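PDB 6SMK: Peptidase_M23 domain-containing protein from Enterococcus faecalis, which probably cleaves peptide bonds in bacterial peptidoglycan as the zinc-dependent M23 endopeptidase domain of a larger prophage-encoded protein. Local coordinates for residues G31-A36 against A109-L114; G48-V53 against I82-G87; N71-Y76 against G117-Q122; T40-Q45 against Q94-V99. The protein carries 1 engineered substitution. One frame throughout, in Å; residues are numbered along the deposited sequence.

Overall arrangement
All four contacts reach one antiparallel sheet: interactions 1 and 4 pair two strands, whereas 2 and 3 set a loop against a strand. Interaction 1 is the buried one, close to the centre of the chain, and carries the zinc between two neighbouring strands. Interaction 3 joins it through strands 109-116 and 72-82, where E113 and M75 meet by their backbones; here a turn covers an aromatic face. Interaction 4, partly buried, packs I42 against interaction 1. Interaction 2 is a surface contact, mostly apolar with a single hydrogen bond between its segments. It touches interaction 3 through D51 and W73, and interaction 4 through the R83-D98 salt bridge, but stays about 9 Å from interaction 1 at the nearest atoms.

Interaction 1: residues G31-A36 against A109-L114; sequences GIDYAA and AVHYEL. Engineered in segment 109-114: A109 (natural residue His). With ZN (zinc ion), chain F.
D33 and H111 face each other from adjacent antiparallel strands and close on one zinc ion, D33 OD1 at 2.2 Å and H111 ND1 at 2.0 Å from the metal. Carboxylate and imidazole planes stand 69° apart. H111 CG, anti to the backbone N (chi1 174°), carries the ring over to the metal; chi2 (102°) then turns ND1 to the zinc and NE2 to E113. There NE2 gives a 3.0 Å bond to E113 OE1, using the anti lone pair of that oxygen and running near the ring plane. T30 shares OE1. H29 and a water complete the zinc site; the water also donates to D33 OD2. A109, an engineered alanine replacing histidine, points to the same face. On the opposite face Y34 CB touches V110 CG1 at 3.8 Å, while Y34 OH bonds to the R14 guanidinium and Y112 OH to the backbone oxygen of F4. Four backbone bonds hold the ladder, I32 with Y112 and Y34 with V110. Here are the HxxxD and HxH signatures of M23 peptidases, the latter altered at A109. With ND1 on the metal and NE2 bonded to E113, H111 is fixed in rotation, and the carboxylate probably makes its ring a stronger zinc donor.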
loop_
_atom_site.group_PDB
_atom_site.type_symbol
_atom_site.label_atom_id
_atom_site.label_comp_id
_atom_site.label_asym_id
_atom_site.label_seq_id
_atom_site.Cartn_x
_atom_site.Cartn_y
_atom_site.Cartn_z
ATOM N N GLY A 31 5.355 -1.945 5.710
ATOM C CA GLY A 31 5.343 -1.566 4.309
ATOM C C GLY A 31 6.245 -0.384 4.099
ATOM O O GLY A 31 7.170 -0.136 4.878
ATOM N N ILE A 32 5.967 0.368 3.045
ATOM C CA ILE A 32 6.731 1.558 2.713
ATOM C C ILE A 32 5.768 2.732 2.626
ATOM O O ILE A 32 4.773 2.667 1.893
ATOM C CB ILE A 32 7.486 1.379 1.396
ATOM C CG1 ILE A 32 8.294 0.080 1.462
ATOM C CG2 ILE A 32 8.324 2.620 1.108
ATOM C CD1 ILE A 32 9.287 -0.089 0.343
ATOM N N ASP A 33 6.056 3.795 3.377
ATOM C CA ASP A 33 5.192 4.967 3.429
ATOM C C ASP A 33 5.669 6.005 2.417
ATOM O O ASP A 33 6.850 6.368 2.395
ATOM C CB ASP A 33 5.182 5.561 4.844
ATOM C CG ASP A 33 4.267 4.801 5.808
ATOM O OD1 ASP A 33 3.603 3.836 5.383
ATOM O OD2 ASP A 33 4.200 5.168 7.000
ATOM N N TYR A 34 4.754 6.475 1.573
ATOM C CA TYR A 34 5.024 7.577 0.651
ATOM C C TYR A 34 4.122 8.746 1.019
ATOM O O TYR A 34 2.893 8.608 1.032
ATOM C CB TYR A 34 4.777 7.175 -0.801
ATOM C CG TYR A 34 5.858 6.331 -1.444
ATOM C CD1 TYR A 34 5.896 4.958 -1.253
ATOM C CD2 TYR A 34 6.817 6.902 -2.268
ATOM C CE1 TYR A 34 6.870 4.181 -1.852
ATOM C CE2 TYR A 34 7.791 6.135 -2.871
ATOM C CZ TYR A 34 7.815 4.775 -2.662
ATOM O OH TYR A 34 8.786 4.002 -3.262
ATOM N N ALA A 35 4.724 9.894 1.307
ATOM C CA ALA A 35 3.961 11.066 1.705
ATOM C C ALA A 35 3.475 11.837 0.489
ATOM O O ALA A 35 4.163 11.920 -0.534
ATOM C CB ALA A 35 4.800 11.979 2.593
ATOM N N ALA A 36 2.286 12.404 0.620
ATOM C CA ALA A 36 1.654 13.231 -0.395
ATOM C C ALA A 36 0.424 13.852 0.233
ATOM O O ALA A 36 -0.073 13.346 1.234
ATOM C CB ALA A 36 1.276 12.408 -1.637
ATOM N N ALA A 109 -0.281 10.276 3.822
ATOM C CA ALA A 109 0.662 9.397 3.132
ATOM C C ALA A 109 -0.090 8.166 2.662
ATOM O O ALA A 109 -1.230 7.912 3.063
ATOM C CB ALA A 109 1.833 8.968 4.013
ATOM N N VAL A 110 0.569 7.395 1.811
ATOM C CA VAL A 110 0.034 6.125 1.350
ATOM C C VAL A 110 1.010 5.035 1.741
ATOM O O VAL A 110 2.228 5.186 1.587
ATOM C CB VAL A 110 -0.220 6.106 -0.159
ATOM C CG1 VAL A 110 1.017 6.526 -0.911
ATOM C CG2 VAL A 110 -0.646 4.738 -0.562
ATOM N N HIS A 111 0.470 3.960 2.277
ATOM C CA HIS A 111 1.249 2.863 2.808
ATOM C C HIS A 111 1.135 1.722 1.810
ATOM O O HIS A 111 0.034 1.219 1.557
ATOM C CB HIS A 111 0.725 2.487 4.194
ATOM C CG HIS A 111 1.365 1.278 4.790
ATOM N ND1 HIS A 111 2.342 1.356 5.756
ATOM C CD2 HIS A 111 1.158 -0.039 4.567
ATOM C CE1 HIS A 111 2.714 0.138 6.099
ATOM N NE2 HIS A 111 2.009 -0.727 5.393
ATOM N N TYR A 112 2.258 1.359 1.208
ATOM C CA TYR A 112 2.316 0.284 0.227
ATOM C C TYR A 112 2.892 -0.947 0.910
ATOM O O TYR A 112 4.032 -0.916 1.387
ATOM C CB TYR A 112 3.168 0.715 -0.966
ATOM C CG TYR A 112 3.368 -0.302 -2.066
ATOM C CD1 TYR A 112 2.539 -0.316 -3.188
ATOM C CD2 TYR A 112 4.425 -1.209 -2.016
ATOM C CE1 TYR A 112 2.738 -1.224 -4.215
ATOM C CE2 TYR A 112 4.635 -2.117 -3.037
ATOM C CZ TYR A 112 3.789 -2.122 -4.131
ATOM O OH TYR A 112 4.000 -3.028 -5.142
ATOM N N GLU A 113 2.096 -2.011 0.988
ATOM C CA GLU A 113 2.480 -3.232 1.683
ATOM C C GLU A 113 2.386 -4.415 0.734
ATOM O O GLU A 113 1.452 -4.510 -0.068
ATOM C CB GLU A 113 1.596 -3.476 2.915
ATOM C CG GLU A 113 1.943 -4.728 3.689
ATOM C CD GLU A 113 1.361 -4.732 5.085
ATOM O OE1 GLU A 113 1.300 -3.644 5.696
ATOM O OE2 GLU A 113 0.971 -5.817 5.576
ATOM N N LEU A 114 3.360 -5.311 0.826
ATOM C CA LEU A 114 3.386 -6.516 0.010
ATOM C C LEU A 114 3.114 -7.725 0.901
ATOM O O LEU A 114 3.862 -7.979 1.853
ATOM C CB LEU A 114 4.731 -6.644 -0.703
ATOM C CG LEU A 114 4.652 -7.103 -2.151
ATOM C CD1 LEU A 114 3.502 -6.396 -2.836
ATOM C CD2 LEU A 114 5.957 -6.799 -2.849
HETATM ZN ZN ZN F . 3.056 2.615 7.124
HETATM O O HOH W 1 1.634 4.132 8.139
#

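Interaction 2: residues G48-V53 against I82-G87; sequences GLVDWV and IRAKMG
V50 O accepts the one hydrogen bond between the segments, from G87 N at 2.9 Å, where the loop after strand 72-82 swings back beside strand 48-54. The donor comes in tilted from the carbonyl plane. V50 also has a backbone hydrogen bond with D88, the next residue of the loop, just before strand 89-90 pairs with strand 48-54.

Apolar contacts come from the two valines. V50 has CG1 anti to the backbone N (chi1 165°), and its other methyl, CG2, turns to A84 CB at 3.9 Å. Three residues along, V53 and I82 run antiparallel alongside each other, V53 CG1 meeting I82 CD1 at 3.8 Å.

Between these valines the strand carries a classic beta bulge, D51 and W52 both facing G65 of strand 63-69. M86 lies across this part of the strand, and its bent thioether chain carries CE on toward the backbone of D51.

A third group sets side-chain carbons against backbone carbonyls, and it draws on both segments. V50 CG1 lies 3.4 Å from K85 O, and at the other end L49 CD1 rests 3.5 Å from G87 O. In the reverse direction M86 CG comes to 3.5 Å from V50 O, the oxygen that G87 N already holds.

The carboxylate of D51 is engaged beyond the two segments, OD2 accepting a hydrogen bond from W73 NE1.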
loop_
_atom_site.group_PDB
_atom_site.type_symbol
_atom_site.label_atom_id
_atom_site.label_comp_id
_atom_site.label_asym_id
_atom_site.label_seq_id
_atom_site.Cartn_x
_atom_site.Cartn_y
_atom_site.Cartn_z
ATOM N N GLY A 48 -3.532 -6.085 -11.473
ATOM C CA GLY A 48 -4.053 -7.272 -10.828
ATOM C C GLY A 48 -5.534 -7.145 -10.557
ATOM O O GLY A 48 -6.194 -6.201 -11.002
ATOM N N LEU A 49 -6.035 -8.114 -9.796
ATOM C CA LEU A 49 -7.438 -8.226 -9.422
ATOM C C LEU A 49 -7.652 -7.648 -8.031
ATOM O O LEU A 49 -6.934 -8.005 -7.089
ATOM C CB LEU A 49 -7.862 -9.691 -9.448
ATOM C CG LEU A 49 -9.207 -10.053 -8.826
ATOM C CD1 LEU A 49 -10.342 -9.665 -9.759
ATOM C CD2 LEU A 49 -9.244 -11.532 -8.486
ATOM N N VAL A 50 -8.624 -6.749 -7.907
ATOM C CA VAL A 50 -9.016 -6.220 -6.604
ATOM C C VAL A 50 -9.833 -7.291 -5.896
ATOM O O VAL A 50 -10.935 -7.629 -6.331
ATOM C CB VAL A 50 -9.820 -4.925 -6.737
ATOM C CG1 VAL A 50 -10.512 -4.603 -5.409
ATOM C CG2 VAL A 50 -8.914 -3.783 -7.193
ATOM N N ASP A 51 -9.288 -7.838 -4.809
ATOM C CA ASP A 51 -9.997 -8.854 -4.043
ATOM C C ASP A 51 -10.000 -8.542 -2.554
ATOM O O ASP A 51 -10.179 -9.451 -1.737
ATOM C CB ASP A 51 -9.414 -10.249 -4.293
ATOM C CG ASP A 51 -7.994 -10.396 -3.791
ATOM O OD1 ASP A 51 -7.347 -9.374 -3.478
ATOM O OD2 ASP A 51 -7.527 -11.552 -3.707
ATOM N N TRP A 52 -9.838 -7.275 -2.186
ATOM C CA TRP A 52 -9.810 -6.899 -0.776
ATOM C C TRP A 52 -10.052 -5.402 -0.677
ATOM O O TRP A 52 -9.214 -4.615 -1.125
ATOM C CB TRP A 52 -8.479 -7.272 -0.151
ATOM C CG TRP A 52 -8.361 -6.905 1.272
ATOM C CD1 TRP A 52 -8.030 -5.682 1.788
ATOM C CD2 TRP A 52 -8.549 -7.770 2.382
ATOM N NE1 TRP A 52 -8.011 -5.737 3.160
ATOM C CE2 TRP A 52 -8.326 -7.012 3.549
ATOM C CE3 TRP A 52 -8.886 -9.120 2.508
ATOM C CZ2 TRP A 52 -8.429 -7.558 4.821
ATOM C CZ3 TRP A 52 -8.981 -9.662 3.776
ATOM C CH2 TRP A 52 -8.756 -8.883 4.914
ATOM N N VAL A 53 -11.181 -5.014 -0.095
ATOM C CA VAL A 53 -11.470 -3.612 0.165
ATOM C C VAL A 53 -11.975 -3.493 1.590
ATOM O O VAL A 53 -12.807 -4.296 2.027
ATOM C CB VAL A 53 -12.494 -3.035 -0.825
ATOM C CG1 VAL A 53 -12.728 -1.584 -0.516
ATOM C CG2 VAL A 53 -11.996 -3.214 -2.259
ATOM N N ILE A 82 -11.665 5.585 -1.260
ATOM C CA ILE A 82 -11.405 4.409 -2.073
ATOM C C ILE A 82 -12.114 4.564 -3.407
ATOM O O ILE A 82 -13.272 4.996 -3.460
ATOM C CB ILE A 82 -11.863 3.139 -1.358
ATOM C CG1 ILE A 82 -11.268 3.088 0.046
ATOM C CG2 ILE A 82 -11.452 1.937 -2.183
ATOM C CD1 ILE A 82 -11.514 1.774 0.782
ATOM N N ARG A 83 -11.419 4.216 -4.489
ATOM C CA ARG A 83 -11.968 4.352 -5.826
ATOM C C ARG A 83 -12.025 3.043 -6.596
ATOM O O ARG A 83 -12.591 3.019 -7.694
ATOM C CB ARG A 83 -11.168 5.387 -6.634
ATOM C CG ARG A 83 -11.261 6.809 -6.090
ATOM C CD ARG A 83 -10.764 7.838 -7.098
ATOM N NE ARG A 83 -10.904 9.200 -6.595
ATOM C CZ ARG A 83 -12.006 9.926 -6.726
ATOM N NH1 ARG A 83 -13.059 9.426 -7.362
ATOM N NH2 ARG A 83 -12.054 11.150 -6.225
ATOM N N ALA A 84 -11.463 1.963 -6.068
ATOM C CA ALA A 84 -11.637 0.648 -6.669
ATOM C C ALA A 84 -12.770 -0.090 -5.975
ATOM O O ALA A 84 -12.979 0.057 -4.767
ATOM C CB ALA A 84 -10.361 -0.183 -6.584
ATOM N N LYS A 85 -13.518 -0.856 -6.754
ATOM C CA LYS A 85 -14.566 -1.719 -6.238
ATOM C C LYS A 85 -14.075 -3.157 -6.318
ATOM O O LYS A 85 -13.197 -3.498 -7.113
ATOM C CB LYS A 85 -15.891 -1.547 -7.009
ATOM C CG LYS A 85 -16.178 -0.161 -7.629
ATOM C CD LYS A 85 -15.996 1.021 -6.633
ATOM C CE LYS A 85 -15.743 2.369 -7.347
ATOM N NZ LYS A 85 -15.993 3.583 -6.504
ATOM N N MET A 86 -14.621 -4.011 -5.474
ATOM C CA MET A 86 -14.132 -5.374 -5.510
ATOM C C MET A 86 -14.533 -6.081 -6.796
ATOM O O MET A 86 -15.654 -5.936 -7.290
ATOM C CB MET A 86 -14.619 -6.176 -4.327
ATOM C CG MET A 86 -13.700 -7.323 -4.216
ATOM S SD MET A 86 -14.449 -8.592 -3.343
ATOM C CE MET A 86 -13.068 -9.154 -2.431
ATOM N N GLY A 87 -13.601 -6.862 -7.328
ATOM C CA GLY A 87 -13.744 -7.496 -8.605
ATOM C C GLY A 87 -13.081 -6.745 -9.730
ATOM O O GLY A 87 -12.807 -7.343 -10.778
#

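Interaction 3: residues N71-Y76 against G117-Q122; sequences NLWAMY and GGPNGQ
N71 OD1 receives the backbone N-H of G117 at 2.8 Å, a bent bond (134° at the hydrogen) whose donor sits above the amide's carbonyl plane instead of on a lone pair. The same oxygen lies in the plane of the W73 ring, at its edge, so the polar contact borders the aromatic one. Over one face of the indole runs the backbone of the next residues. G118 CA stands 3.5 Å from the centroid of the six-membered ring, and P119 CD 3.7 Å from that of the five-membered ring, both CH-pi contacts nearly along the ring normals. The G118 backbone thus passes over the six-membered part, while P119 and W73 run alongside, in the same direction. The indole N-H is occupied elsewhere: W73 NE1 bonds to D51 OD2, which helps fix the ring's rotation. M75, bent at its second and third torsions, brings CE to 3.6 Å from P119 O, an oxygen that also accepts from R115. Past the proline the chain reverses, G121 N returning to G118 O at 2.8 Å. The arrangement is a type I beta turn whose first two residues cover one face of a strand-borne tryptophan, in the connection between strands 109-116 and 122-124.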
loop_
_atom_site.group_PDB
_atom_site.type_symbol
_atom_site.label_atom_id
_atom_site.label_comp_id
_atom_site.label_asym_id
_atom_site.label_seq_id
_atom_site.Cartn_x
_atom_site.Cartn_y
_atom_site.Cartn_z
ATOM N N ASN A 71 0.970 -15.556 -5.811
ATOM C CA ASN A 71 0.935 -15.634 -4.351
ATOM C C ASN A 71 1.444 -14.330 -3.744
ATOM O O ASN A 71 2.328 -14.315 -2.885
ATOM C CB ASN A 71 1.754 -16.823 -3.857
ATOM C CG ASN A 71 1.639 -17.037 -2.363
ATOM O OD1 ASN A 71 0.631 -16.702 -1.759
ATOM N ND2 ASN A 71 2.678 -17.602 -1.762
ATOM N N LEU A 72 0.875 -13.209 -4.185
ATOM C CA LEU A 72 1.352 -11.906 -3.745
ATOM C C LEU A 72 0.250 -10.880 -3.920
ATOM O O LEU A 72 -0.374 -10.808 -4.988
ATOM C CB LEU A 72 2.587 -11.481 -4.533
ATOM C CG LEU A 72 3.525 -10.568 -3.770
ATOM C CD1 LEU A 72 3.851 -11.193 -2.436
ATOM C CD2 LEU A 72 4.776 -10.370 -4.581
ATOM N N TRP A 73 0.017 -10.099 -2.870
ATOM C CA TRP A 73 -1.009 -9.067 -2.846
ATOM C C TRP A 73 -0.353 -7.744 -2.490
ATOM O O TRP A 73 0.418 -7.673 -1.527
ATOM C CB TRP A 73 -2.104 -9.395 -1.830
ATOM C CG TRP A 73 -3.042 -10.460 -2.295
ATOM C CD1 TRP A 73 -4.326 -10.292 -2.726
ATOM C CD2 TRP A 73 -2.774 -11.865 -2.371
ATOM N NE1 TRP A 73 -4.873 -11.507 -3.070
ATOM C CE2 TRP A 73 -3.937 -12.485 -2.865
ATOM C CE3 TRP A 73 -1.661 -12.660 -2.074
ATOM C CZ2 TRP A 73 -4.012 -13.856 -3.078
ATOM C CZ3 TRP A 73 -1.741 -14.022 -2.287
ATOM C CH2 TRP A 73 -2.908 -14.606 -2.776
ATOM N N ALA A 74 -0.650 -6.709 -3.271
ATOM C CA ALA A 74 -0.205 -5.354 -2.981
ATOM C C ALA A 74 -1.325 -4.606 -2.266
ATOM O O ALA A 74 -2.461 -4.571 -2.750
ATOM C CB ALA A 74 0.197 -4.621 -4.263
ATOM N N MET A 75 -1.006 -4.019 -1.118
ATOM C CA MET A 75 -1.968 -3.283 -0.309
ATOM C C MET A 75 -1.644 -1.795 -0.353
ATOM O O MET A 75 -0.483 -1.405 -0.194
ATOM C CB MET A 75 -1.950 -3.780 1.132
ATOM C CG MET A 75 -1.743 -5.278 1.282
ATOM S SD MET A 75 -3.149 -6.205 0.647
ATOM C CE MET A 75 -4.504 -5.537 1.617
ATOM N N TYR A 76 -2.664 -0.969 -0.569
ATOM C CA TYR A 76 -2.519 0.481 -0.590
ATOM C C TYR A 76 -3.418 1.052 0.496
ATOM O O TYR A 76 -4.646 0.940 0.399
ATOM C CB TYR A 76 -2.907 1.067 -1.950
ATOM C CG TYR A 76 -2.211 0.489 -3.162
ATOM C CD1 TYR A 76 -2.516 -0.784 -3.630
ATOM C CD2 TYR A 76 -1.277 1.233 -3.860
ATOM C CE1 TYR A 76 -1.886 -1.298 -4.745
ATOM C CE2 TYR A 76 -0.648 0.729 -4.964
ATOM C CZ TYR A 76 -0.956 -0.529 -5.407
ATOM O OH TYR A 76 -0.317 -1.015 -6.521
ATOM N N GLY A 117 0.667 -15.138 0.568
ATOM C CA GLY A 117 -0.258 -16.063 1.174
ATOM C C GLY A 117 -1.702 -15.624 1.164
ATOM O O GLY A 117 -2.581 -16.435 1.459
ATOM N N GLY A 118 -1.980 -14.378 0.826
ATOM C CA GLY A 118 -3.339 -13.911 0.782
ATOM C C GLY A 118 -3.406 -12.439 1.106
ATOM O O GLY A 118 -2.432 -11.834 1.562
ATOM N N PRO A 119 -4.570 -11.833 0.875
ATOM C CA PRO A 119 -4.726 -10.397 1.168
ATOM C C PRO A 119 -4.524 -10.031 2.633
ATOM O O PRO A 119 -4.197 -8.877 2.927
ATOM C CB PRO A 119 -6.161 -10.107 0.706
ATOM C CG PRO A 119 -6.843 -11.469 0.695
ATOM C CD PRO A 119 -5.776 -12.416 0.269
ATOM N N ASN A 120 -4.726 -10.958 3.568
ATOM C CA ASN A 120 -4.375 -10.724 4.963
ATOM C C ASN A 120 -3.143 -11.522 5.371
ATOM O O ASN A 120 -2.912 -11.738 6.561
ATOM C CB ASN A 120 -5.552 -11.048 5.884
ATOM C CG ASN A 120 -5.970 -12.516 5.806
ATOM O OD1 ASN A 120 -5.337 -13.323 5.115
ATOM N ND2 ASN A 120 -7.040 -12.868 6.523
ATOM N N GLY A 121 -2.342 -11.946 4.401
ATOM C CA GLY A 121 -1.202 -12.797 4.656
ATOM C C GLY A 121 -0.005 -12.072 5.236
ATOM O O GLY A 121 -0.081 -10.943 5.732
ATOM N N GLN A 122 1.117 -12.755 5.196
ATOM C CA GLN A 122 2.348 -12.243 5.736
ATOM C C GLN A 122 2.949 -11.167 4.892
ATOM O O GLN A 122 3.036 -11.310 3.689
ATOM C CB GLN A 122 3.340 -13.382 5.812
ATOM C CG GLN A 122 4.717 -12.961 6.250
ATOM C CD GLN A 122 4.804 -12.845 7.739
ATOM O OE1 GLN A 122 4.265 -11.924 8.329
ATOM N NE2 GLN A 122 5.472 -13.794 8.360
#

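Interaction 4: residues T40-Q45 against Q94-V99; sequences TPIPAQ and QIVGDV
I42 pairs through both its backbone N and O where strands 41-43 and 95-99 run antiparallel, their axes 141° apart and approaching to 4.4 Å. This short, strongly twisted pair extends the antiparallel sheet of the M23 fold, since strand 95-99 also pairs with strand 72-82. One residue separates P41 from P43, but two separate their partners D98 and I95; the extra residue is accommodated opposite I42, which serves both V96 and G97. I42 N donates to G97 O at 2.8 Å from above the carbonyl plane, whereas V96 N approaches I42 O almost head-on. V99 N to T40 O and A44 N to Q94 O close the two ends.

Prolines flank I42 and bring their rings to one face of the pair. I95 spans them with different branches: CG1 lies 3.4 Å from P41 CB, and CD1 lies 3.8 Å from P43 CB. I42 points to the other side, where it meets Y76 and V110. With its CG1 anti to the carbonyl carbon (chi1 -59°), the two branches part: I42 CG2 meets V96 CG2 at 3.8 Å, and I42 CD1 reaches V99 CG2 at 3.7 Å. A44 CB lies 3.6 Å from V96 CG1.

Beside P41, D98 OD1 has its strong partner in R83 NE, a salt bridge. Q45, just past the strand, folds back on it, and its NE2 gives a bent 2.8 Å hydrogen bond to P43 O.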
loop_
_atom_site.group_PDB
_atom_site.type_symbol
_atom_site.label_atom_id
_atom_site.label_comp_id
_atom_site.label_asym_id
_atom_site.label_seq_id
_atom_site.Cartn_x
_atom_site.Cartn_y
_atom_site.Cartn_z
ATOM N N THR A 40 -4.467 13.424 -3.192
ATOM C CA THR A 40 -3.624 12.953 -4.268
ATOM C C THR A 40 -4.085 11.572 -4.710
ATOM O O THR A 40 -4.239 10.678 -3.890
ATOM C CB THR A 40 -2.176 12.902 -3.848
ATOM O OG1 THR A 40 -1.765 14.187 -3.318
ATOM C CG2 THR A 40 -1.330 12.511 -5.029
ATOM N N PRO A 41 -4.348 11.386 -5.992
ATOM C CA PRO A 41 -4.758 10.073 -6.497
ATOM C C PRO A 41 -3.613 9.073 -6.489
ATOM O O PRO A 41 -2.497 9.369 -6.912
ATOM C CB PRO A 41 -5.209 10.396 -7.916
ATOM C CG PRO A 41 -4.499 11.668 -8.275
ATOM C CD PRO A 41 -4.393 12.436 -7.024
ATOM N N ILE A 42 -3.927 7.866 -6.021
ATOM C CA ILE A 42 -2.957 6.779 -5.906
ATOM C C ILE A 42 -3.028 5.942 -7.179
ATOM O O ILE A 42 -4.005 5.200 -7.358
ATOM C CB ILE A 42 -3.272 5.860 -4.719
ATOM C CG1 ILE A 42 -3.282 6.600 -3.377
ATOM C CG2 ILE A 42 -2.353 4.657 -4.728
ATOM C CD1 ILE A 42 -2.031 6.492 -2.631
ATOM N N PRO A 43 -2.003 5.947 -8.024
ATOM C CA PRO A 43 -2.017 5.050 -9.181
ATOM C C PRO A 43 -1.428 3.691 -8.830
ATOM O O PRO A 43 -0.410 3.580 -8.143
ATOM C CB PRO A 43 -1.156 5.808 -10.196
ATOM C CG PRO A 43 -0.217 6.625 -9.360
ATOM C CD PRO A 43 -0.892 6.906 -8.068
ATOM N N ALA A 44 -2.123 2.641 -9.275
ATOM C CA ALA A 44 -1.713 1.276 -8.979
ATOM C C ALA A 44 -0.353 0.984 -9.597
ATOM O O ALA A 44 -0.111 1.290 -10.768
ATOM C CB ALA A 44 -2.744 0.293 -9.509
ATOM N N GLN A 45 0.530 0.376 -8.802
ATOM C CA GLN A 45 1.890 0.102 -9.247
ATOM C C GLN A 45 1.972 -1.107 -10.170
ATOM O O GLN A 45 2.781 -1.121 -11.106
ATOM C CB GLN A 45 2.779 -0.111 -8.031
ATOM C CG GLN A 45 2.906 1.125 -7.196
ATOM C CD GLN A 45 3.278 2.314 -8.025
ATOM O OE1 GLN A 45 4.394 2.398 -8.550
ATOM N NE2 GLN A 45 2.344 3.238 -8.172
ATOM N N GLN A 94 -3.745 2.951 -13.146
ATOM C CA GLN A 94 -5.131 3.234 -12.834
ATOM C C GLN A 94 -5.210 3.752 -11.405
ATOM O O GLN A 94 -4.524 3.252 -10.511
ATOM C CB GLN A 94 -5.966 1.972 -13.014
ATOM C CG GLN A 94 -7.449 2.178 -12.960
ATOM C CD GLN A 94 -8.192 0.905 -13.251
ATOM O OE1 GLN A 94 -7.649 -0.017 -13.870
ATOM N NE2 GLN A 94 -9.441 0.835 -12.800
ATOM N N ILE A 95 -6.025 4.778 -11.191
ATOM C CA ILE A 95 -6.118 5.391 -9.870
ATOM C C ILE A 95 -7.054 4.552 -9.008
ATOM O O ILE A 95 -8.244 4.422 -9.313
ATOM C CB ILE A 95 -6.598 6.847 -9.958
ATOM C CG1 ILE A 95 -5.418 7.801 -10.109
ATOM C CG2 ILE A 95 -7.269 7.240 -8.663
ATOM C CD1 ILE A 95 -4.462 7.466 -11.171
ATOM N N VAL A 96 -6.515 3.991 -7.918
ATOM C CA VAL A 96 -7.280 3.120 -7.024
ATOM C C VAL A 96 -7.856 3.841 -5.806
ATOM O O VAL A 96 -8.672 3.246 -5.082
ATOM C CB VAL A 96 -6.417 1.932 -6.544
ATOM C CG1 VAL A 96 -5.781 1.238 -7.728
ATOM C CG2 VAL A 96 -5.340 2.405 -5.562
ATOM N N GLY A 97 -7.462 5.083 -5.553
ATOM C CA GLY A 97 -7.886 5.778 -4.351
ATOM C C GLY A 97 -7.236 7.143 -4.290
ATOM O O GLY A 97 -6.551 7.574 -5.228
ATOM N N ASP A 98 -7.478 7.829 -3.167
ATOM C CA ASP A 98 -6.918 9.147 -2.879
ATOM C C ASP A 98 -6.147 9.080 -1.565
ATOM O O ASP A 98 -6.580 8.418 -0.614
ATOM C CB ASP A 98 -8.008 10.238 -2.780
ATOM C CG ASP A 98 -8.788 10.432 -4.079
ATOM O OD1 ASP A 98 -8.320 9.984 -5.145
ATOM O OD2 ASP A 98 -9.879 11.049 -4.037
ATOM N N VAL A 99 -5.007 9.775 -1.503
ATOM C CA VAL A 99 -4.210 9.769 -0.281
ATOM C C VAL A 99 -5.053 10.256 0.891
ATOM O O VAL A 99 -5.874 11.173 0.761
ATOM C CB VAL A 99 -2.952 10.644 -0.437
ATOM C CG1 VAL A 99 -2.306 10.942 0.934
ATOM C CG2 VAL A 99 -1.952 10.018 -1.383
#